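Local coordinates for telomeric DNA-binding factor trf1 (Schizosaccharomyces pombe, PDB 6K5S), which probably binds telomeric DNA, and carries an all-helical TRF-family domain that is found here as a pair of subunits, at residues 48-53 with 96-101; 11-16 with 79-84; 134-139 with 200-205. All blocks are in the same frame, centred on the assembly; numbering follows the deposited sequence.

Interaction 1: 48-53 with 96-101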
# COMPACT_ATOMS: atom_id res chain seq x y z
N LYS A 48 1.65 -9.30 6.23
CA LYS A 48 2.03 -7.92 5.92
C LYS A 48 1.16 -7.34 4.79
O LYS A 48 0.77 -6.17 4.84
CB LYS A 48 3.51 -7.85 5.55
CG LYS A 48 4.43 -8.36 6.67
CD LYS A 48 5.88 -8.25 6.24
CE LYS A 48 6.82 -8.38 7.41
NZ LYS A 48 6.77 -9.74 7.98
N VAL A 49 0.89 -8.14 3.77
CA VAL A 49 -0.03 -7.71 2.71
C VAL A 49 -1.40 -7.39 3.29
O VAL A 49 -2.01 -6.36 2.97
CB VAL A 49 -0.11 -8.78 1.60
CG1 VAL A 49 -1.26 -8.49 0.67
CG2 VAL A 49 1.22 -8.81 0.84
N MET A 50 -1.92 -8.26 4.16
CA MET A 50 -3.25 -8.02 4.73
C MET A 50 -3.27 -6.77 5.60
O MET A 50 -4.27 -6.04 5.63
CB MET A 50 -3.73 -9.21 5.55
CG MET A 50 -4.27 -10.35 4.67
SD MET A 50 -5.64 -9.98 3.53
CE MET A 50 -6.75 -9.06 4.61
N ASN A 51 -2.18 -6.51 6.34
CA ASN A 51 -2.12 -5.30 7.16
C ASN A 51 -2.12 -4.05 6.30
O ASN A 51 -2.76 -3.04 6.66
CB ASN A 51 -0.88 -5.33 8.05
CG ASN A 51 -1.01 -6.30 9.21
OD1 ASN A 51 -2.12 -6.74 9.53
ND2 ASN A 51 0.11 -6.62 9.85
N MET A 52 -1.41 -4.07 5.18
CA MET A 52 -1.48 -2.92 4.28
C MET A 52 -2.86 -2.82 3.66
O MET A 52 -3.40 -1.72 3.51
CB MET A 52 -0.39 -2.99 3.21
CG MET A 52 1.04 -2.51 3.68
SD MET A 52 2.33 -2.74 2.41
CE MET A 52 2.20 -4.49 2.22
N PHE A 53 -3.46 -3.97 3.33
CA PHE A 53 -4.77 -3.95 2.68
C PHE A 53 -5.83 -3.37 3.61
O PHE A 53 -6.61 -2.51 3.21
CB PHE A 53 -5.17 -5.35 2.22
CG PHE A 53 -6.43 -5.38 1.39
CD1 PHE A 53 -6.47 -4.77 0.13
CD2 PHE A 53 -7.57 -6.00 1.86
CE1 PHE A 53 -7.63 -4.81 -0.63
CE2 PHE A 53 -8.73 -6.02 1.11
CZ PHE A 53 -8.76 -5.42 -0.15
N GLY A 96 -11.28 -15.82 6.56
CA GLY A 96 -11.08 -15.33 7.91
C GLY A 96 -10.06 -14.23 8.08
O GLY A 96 -9.87 -13.76 9.21
N ALA A 97 -9.40 -13.80 6.99
CA ALA A 97 -8.44 -12.71 7.08
C ALA A 97 -9.12 -11.37 7.36
O ALA A 97 -8.48 -10.45 7.89
CB ALA A 97 -7.63 -12.65 5.78
N LEU A 98 -10.39 -11.23 7.01
CA LEU A 98 -11.17 -10.06 7.36
C LEU A 98 -12.41 -10.54 8.10
O LEU A 98 -12.89 -11.65 7.86
CB LEU A 98 -11.60 -9.26 6.12
CG LEU A 98 -10.53 -8.51 5.32
CD1 LEU A 98 -11.15 -7.87 4.06
CD2 LEU A 98 -9.86 -7.46 6.21
N GLN A 99 -12.91 -9.67 8.98
CA GLN A 99 -14.04 -9.96 9.86
C GLN A 99 -15.29 -9.32 9.26
O GLN A 99 -15.66 -8.19 9.60
CB GLN A 99 -13.77 -9.44 11.27
CG GLN A 99 -12.77 -10.30 12.05
CD GLN A 99 -13.17 -11.76 12.06
OE1 GLN A 99 -12.55 -12.59 11.38
NE2 GLN A 99 -14.21 -12.10 12.82
N ILE A 100 -15.95 -10.06 8.38
CA ILE A 100 -17.17 -9.60 7.73
C ILE A 100 -18.21 -10.70 7.90
O ILE A 100 -18.01 -11.83 7.45
CB ILE A 100 -16.93 -9.24 6.25
CG1 ILE A 100 -15.84 -8.16 6.19
CG2 ILE A 100 -18.22 -8.77 5.59
CD1 ILE A 100 -15.46 -7.70 4.80
N GLY A 101 -19.30 -10.37 8.57
CA GLY A 101 -20.27 -11.38 8.93
C GLY A 101 -21.03 -11.89 7.73
O GLY A 101 -21.07 -11.27 6.67

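Interaction 2: 11-16 with 79-84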
# COMPACT_ATOMS: atom_id res chain seq x y z
N PRO A 11 -3.64 2.55 -7.66
CA PRO A 11 -2.64 1.49 -7.94
C PRO A 11 -2.32 0.60 -6.74
O PRO A 11 -2.13 -0.61 -6.92
CB PRO A 11 -1.42 2.30 -8.40
CG PRO A 11 -2.03 3.51 -9.07
CD PRO A 11 -3.19 3.86 -8.17
N THR A 12 -2.28 1.14 -5.53
CA THR A 12 -2.03 0.33 -4.34
C THR A 12 -3.22 -0.59 -4.05
O THR A 12 -3.06 -1.79 -3.82
CB THR A 12 -1.76 1.23 -3.12
OG1 THR A 12 -0.49 1.90 -3.26
CG2 THR A 12 -1.77 0.42 -1.83
N LEU A 13 -4.44 -0.01 -4.03
CA LEU A 13 -5.64 -0.81 -3.89
C LEU A 13 -5.63 -1.97 -4.87
O LEU A 13 -5.87 -3.12 -4.48
CB LEU A 13 -6.89 0.06 -4.11
CG LEU A 13 -8.21 -0.68 -3.84
CD1 LEU A 13 -8.28 -1.15 -2.39
CD2 LEU A 13 -9.42 0.21 -4.14
N GLY A 14 -5.33 -1.69 -6.14
CA GLY A 14 -5.30 -2.75 -7.14
C GLY A 14 -4.22 -3.78 -6.91
O GLY A 14 -4.45 -4.99 -7.03
N ASN A 15 -3.00 -3.33 -6.57
CA ASN A 15 -1.89 -4.26 -6.39
C ASN A 15 -2.15 -5.20 -5.20
O ASN A 15 -2.00 -6.42 -5.30
CB ASN A 15 -0.61 -3.46 -6.19
CG ASN A 15 0.62 -4.32 -6.03
OD1 ASN A 15 0.85 -5.28 -6.79
ND2 ASN A 15 1.46 -3.94 -5.10
N LEU A 16 -2.56 -4.63 -4.08
CA LEU A 16 -2.82 -5.46 -2.90
C LEU A 16 -3.98 -6.40 -3.13
O LEU A 16 -3.96 -7.54 -2.67
CB LEU A 16 -3.07 -4.56 -1.67
CG LEU A 16 -1.91 -3.65 -1.24
CD1 LEU A 16 -2.34 -2.68 -0.11
CD2 LEU A 16 -0.73 -4.48 -0.80
N ARG A 79 -13.08 2.03 -11.38
CA ARG A 79 -14.17 1.11 -11.12
C ARG A 79 -13.73 -0.33 -11.28
O ARG A 79 -14.14 -1.20 -10.50
CB ARG A 79 -15.36 1.45 -12.02
CG ARG A 79 -16.03 2.74 -11.58
CD ARG A 79 -16.82 3.38 -12.67
NE ARG A 79 -17.50 2.36 -13.44
CZ ARG A 79 -18.69 1.87 -13.12
NH1 ARG A 79 -19.25 0.94 -13.89
NH2 ARG A 79 -19.32 2.34 -12.04
N SER A 80 -12.86 -0.61 -12.25
CA SER A 80 -12.32 -1.96 -12.39
C SER A 80 -11.52 -2.36 -11.15
O SER A 80 -11.57 -3.51 -10.70
CB SER A 80 -11.46 -2.05 -13.64
OG SER A 80 -10.77 -3.28 -13.70
N THR A 81 -10.79 -1.40 -10.58
CA THR A 81 -10.01 -1.66 -9.38
C THR A 81 -10.90 -1.88 -8.17
O THR A 81 -10.61 -2.74 -7.33
CB THR A 81 -9.03 -0.52 -9.11
OG1 THR A 81 -8.11 -0.43 -10.19
CG2 THR A 81 -8.25 -0.76 -7.86
N THR A 82 -11.97 -1.09 -8.01
CA THR A 82 -12.80 -1.33 -6.85
C THR A 82 -13.53 -2.66 -6.98
O THR A 82 -13.77 -3.34 -5.96
CB THR A 82 -13.79 -0.19 -6.59
OG1 THR A 82 -14.62 0.02 -7.74
CG2 THR A 82 -13.05 1.08 -6.24
N ARG A 83 -13.84 -3.08 -8.21
CA ARG A 83 -14.48 -4.39 -8.38
C ARG A 83 -13.55 -5.52 -7.95
O ARG A 83 -13.98 -6.46 -7.26
CB ARG A 83 -14.93 -4.59 -9.83
CG ARG A 83 -16.18 -3.82 -10.17
CD ARG A 83 -16.70 -4.21 -11.54
NE ARG A 83 -15.69 -4.08 -12.58
CZ ARG A 83 -15.72 -3.13 -13.52
NH1 ARG A 83 -16.69 -2.23 -13.52
NH2 ARG A 83 -14.77 -3.09 -14.45
N ARG A 84 -12.28 -5.45 -8.37
CA ARG A 84 -11.26 -6.38 -7.90
C ARG A 84 -11.13 -6.34 -6.39
O ARG A 84 -11.01 -7.40 -5.75
CB ARG A 84 -9.91 -6.06 -8.55
CG ARG A 84 -9.87 -6.24 -10.08
CD ARG A 84 -8.77 -7.23 -10.53
NE ARG A 84 -8.77 -7.40 -11.98
CZ ARG A 84 -7.76 -7.07 -12.78
NH1 ARG A 84 -6.65 -6.55 -12.26
NH2 ARG A 84 -7.85 -7.25 -14.09

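Interaction 3: 134-139 with 200-205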
# COMPACT_ATOMS: atom_id res chain seq x y z
N GLN A 134 -24.61 -21.53 3.87
CA GLN A 134 -23.62 -21.37 4.93
C GLN A 134 -24.00 -20.25 5.90
O GLN A 134 -23.74 -20.37 7.11
CB GLN A 134 -22.22 -21.11 4.35
CG GLN A 134 -21.64 -22.30 3.53
CD GLN A 134 -21.65 -23.62 4.31
OE1 GLN A 134 -21.24 -23.66 5.47
NE2 GLN A 134 -22.11 -24.70 3.67
N ALA A 135 -24.57 -19.15 5.40
CA ALA A 135 -25.02 -18.12 6.34
C ALA A 135 -26.07 -18.68 7.29
O ALA A 135 -26.06 -18.37 8.49
CB ALA A 135 -25.58 -16.91 5.58
N TYR A 136 -27.00 -19.49 6.76
CA TYR A 136 -28.01 -20.10 7.60
C TYR A 136 -27.38 -21.00 8.65
O TYR A 136 -27.72 -20.92 9.84
CB TYR A 136 -29.02 -20.88 6.72
CG TYR A 136 -29.98 -21.74 7.52
CD1 TYR A 136 -30.97 -21.16 8.31
CD2 TYR A 136 -29.89 -23.14 7.49
CE1 TYR A 136 -31.86 -21.95 9.06
CE2 TYR A 136 -30.76 -23.94 8.23
CZ TYR A 136 -31.76 -23.33 9.01
OH TYR A 136 -32.65 -24.08 9.74
N ILE A 137 -26.43 -21.85 8.23
CA ILE A 137 -25.81 -22.80 9.15
C ILE A 137 -25.03 -22.07 10.23
O ILE A 137 -25.09 -22.42 11.41
CB ILE A 137 -24.92 -23.77 8.36
CG1 ILE A 137 -25.81 -24.72 7.55
CG2 ILE A 137 -23.97 -24.51 9.31
CD1 ILE A 137 -25.06 -25.48 6.44
N SER A 138 -24.29 -21.04 9.85
CA SER A 138 -23.57 -20.25 10.85
C SER A 138 -24.54 -19.53 11.79
O SER A 138 -24.33 -19.51 13.01
CB SER A 138 -22.64 -19.24 10.17
OG SER A 138 -22.05 -18.38 11.15
N ALA A 139 -25.59 -18.93 11.24
CA ALA A 139 -26.52 -18.18 12.09
C ALA A 139 -27.18 -19.11 13.10
O ALA A 139 -27.33 -18.76 14.27
CB ALA A 139 -27.55 -17.47 11.23
N GLU A 200 -28.61 -29.87 13.50
CA GLU A 200 -27.20 -29.78 13.82
C GLU A 200 -26.33 -30.55 12.83
O GLU A 200 -25.12 -30.30 12.73
CB GLU A 200 -26.97 -30.26 15.25
CG GLU A 200 -27.96 -29.65 16.28
CD GLU A 200 -29.19 -30.52 16.53
OE1 GLU A 200 -29.19 -31.27 17.54
OE2 GLU A 200 -30.17 -30.46 15.74
N ALA A 201 -26.92 -31.46 12.07
CA ALA A 201 -26.18 -32.22 11.06
C ALA A 201 -25.99 -31.46 9.76
O ALA A 201 -25.32 -31.98 8.86
CB ALA A 201 -26.90 -33.54 10.76
N LEU A 202 -26.56 -30.26 9.62
CA LEU A 202 -26.55 -29.62 8.31
C LEU A 202 -25.13 -29.30 7.85
O LEU A 202 -24.84 -29.35 6.65
CB LEU A 202 -27.43 -28.37 8.32
CG LEU A 202 -28.90 -28.70 8.01
CD1 LEU A 202 -29.80 -27.48 8.17
CD2 LEU A 202 -29.07 -29.32 6.62
N ASN A 203 -24.22 -29.03 8.77
CA ASN A 203 -22.87 -28.70 8.34
C ASN A 203 -22.11 -29.92 7.83
O ASN A 203 -21.14 -29.77 7.09
CB ASN A 203 -22.10 -28.05 9.47
CG ASN A 203 -22.01 -28.93 10.68
OD1 ASN A 203 -22.26 -30.14 10.62
ND2 ASN A 203 -21.66 -28.33 11.81
N GLU A 204 -22.51 -31.14 8.23
CA GLU A 204 -21.93 -32.31 7.58
C GLU A 204 -22.52 -32.48 6.18
O GLU A 204 -21.82 -32.85 5.24
CB GLU A 204 -22.16 -33.55 8.43
CG GLU A 204 -21.45 -33.49 9.78
CD GLU A 204 -21.42 -34.84 10.50
OE1 GLU A 204 -21.53 -34.87 11.75
OE2 GLU A 204 -21.30 -35.87 9.80
N VAL A 205 -23.81 -32.15 6.03
CA VAL A 205 -24.49 -32.25 4.74
C VAL A 205 -24.00 -31.18 3.77
O VAL A 205 -23.86 -31.43 2.56
CB VAL A 205 -26.01 -32.14 4.98
CG1 VAL A 205 -26.70 -31.82 3.73
CG2 VAL A 205 -26.55 -33.42 5.60

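Interaction 1: 48-53 with 96-101
Met50 reaches from helix 41-60 to the loop 96-101 and touches two of its residues with the end of its side chain; every contact across the pair of segments is apolar. The methyl CE lies 3.9 Å from Ala97 CB and 3.8 Å from Leu98 CD2, and so touches both neighbours at once. The sulfur also comes near: Met50 SD is 4.0 Å from Ala97 CB. The chain gets there by bending. With CG beside the backbone N (chi1 -78°), further turns at chi2 (-58°) and chi3 (-46°) bend the chain so that CE turns toward the loop. The Met50 and Leu98 side chains cross at a slant, CE lying close to the branch point as well as to the methyl, with Met50 CE 3.9 Å from Leu98 CG.

A second apolar contact lies about one helical turn further on. Leu98 CD1 approaches the edge of the Phe53 ring, near the ring plane, at 4.2 Å from Phe53 CE2, so CD2 of Leu98 goes to Met50 and CD1 to Phe53.

The loop starts at the C-terminal end of helix 76-94. Gly96 leaves the helix with positive phi in a Schellman motif, at backbone angles where a CB would collide with the carbonyl O of the residue before, and the turn delivers Ala97 and Leu98 to helix 41-60 before Gly101 takes the N-cap position of helix 102-113. Helices 10-24 and 76-94 complete the packing: Ile20 lies against both Met50 and Phe53, while Ile89 touches Phe53 and Leu98.

Polar bonding comes from outside the two segments: Arg54, next after Phe53 on helix 41-60, donates from NH2 to the carbonyl O of Ala97. On the helix, Asn51 and Met52 pack against Met55 and Ile59 of the second subunit.

Interaction 2: 11-16 with 79-84
Gly14 and Thr81 mark the close point between helices 10-24 and 76-94 of the all-helical TRF-family domain, where the segment axes approach to 8.9 Å at 37°. No hydrogen bond crosses the gap; one methyl, Thr81 CG2, does most of the touching. It sits 3.5 Å from Gly14 N, against a residue with no side chain of its own, and a CB on Gly14 would make a tight contact with it. In Thr81 a chi1 of -63° sets OG1 beside the backbone N and leaves CG2 anti to it, while OG1 is hydrogen-bonded to the carbonyl O of Ser77, one turn back. Leu13 flanks the same methyl, with Leu13 CD2 4.0 Å from Thr81 CG2, and the same branch lies 4.3 Å from Thr82 CG2. Leu13 also packs on Tyr60 of helix 41-60. Away from Thr81, helix 10-24 meets the second subunit, where Thr12 packs on Thr12 of that subunit. The hydroxyl of Thr82 turns back into its own helix: Thr82 OG1 donates to Arg79 O at 3.1 Å, tilted 29° from the carbonyl plane and on the same face as the second donor, Arg83 N.

Interaction 3: 134-139 with 200-205
Leu202 of the short helical turn 202-205 meets Tyr136 and Ile137 of helix 122-141. Its CD1 methyl comes to the edge of the tyrosine ring, in the ring plane, with Leu202 CD1 3.7 Å from Tyr136 CE2. The ring extends toward it because Tyr136 CG is trans to the backbone N (chi1 170°); its hydroxyl is held beyond the contact by a hydrogen bond to Gln199 OE1. Closer to the backbone, Leu202 CB lies 4.1 Å from Ile137 CG1, and Ile137 CD1 reaches the carbonyl O of Leu202 at 3.9 Å. In this all-helical fold the turn 202-205, in the connection between helices 177-195 and 208-222, packs on helix 122-141; Tyr206 also packs on Ile137 and Phe196 on Leu202. Next in sequence, Asn203 adds its CB, 4.0 Å from Ile137 CG2; the two side chains stand at about a right angle. With an alanine in place of Ile137, CG1, CG2 and CD1 are gone, which would probably leave Leu202 CB and Asn203 CB without these packing partners and a gap between the two segments. Further along, the carbonyl O of Tyr206 accepts a hydrogen bond from Gln134 NE2.

From the N terminus, helix 10-24 supplies 11-16, and helix 41-60 then supplies 48-53. Helix 76-94 returns to the first, closing interaction 2 at 79-84, and the loop after it closes interaction 1 at 96-101. The two closures cross, since their segments alternate along the chain. They also touch: Leu16 and Leu13 pack on Phe53, so helices 10-24, 41-60 and 76-94 form one bundle, with helices 10-24 and 41-60 also bordering the second subunit. Interaction 3 follows in series, joining helix 122-141 to the connection between helices 177-195 and 208-222. Its centre is about 24 Å from that of interaction 1 and, across the chain's centre, about 33 Å from that of interaction 2.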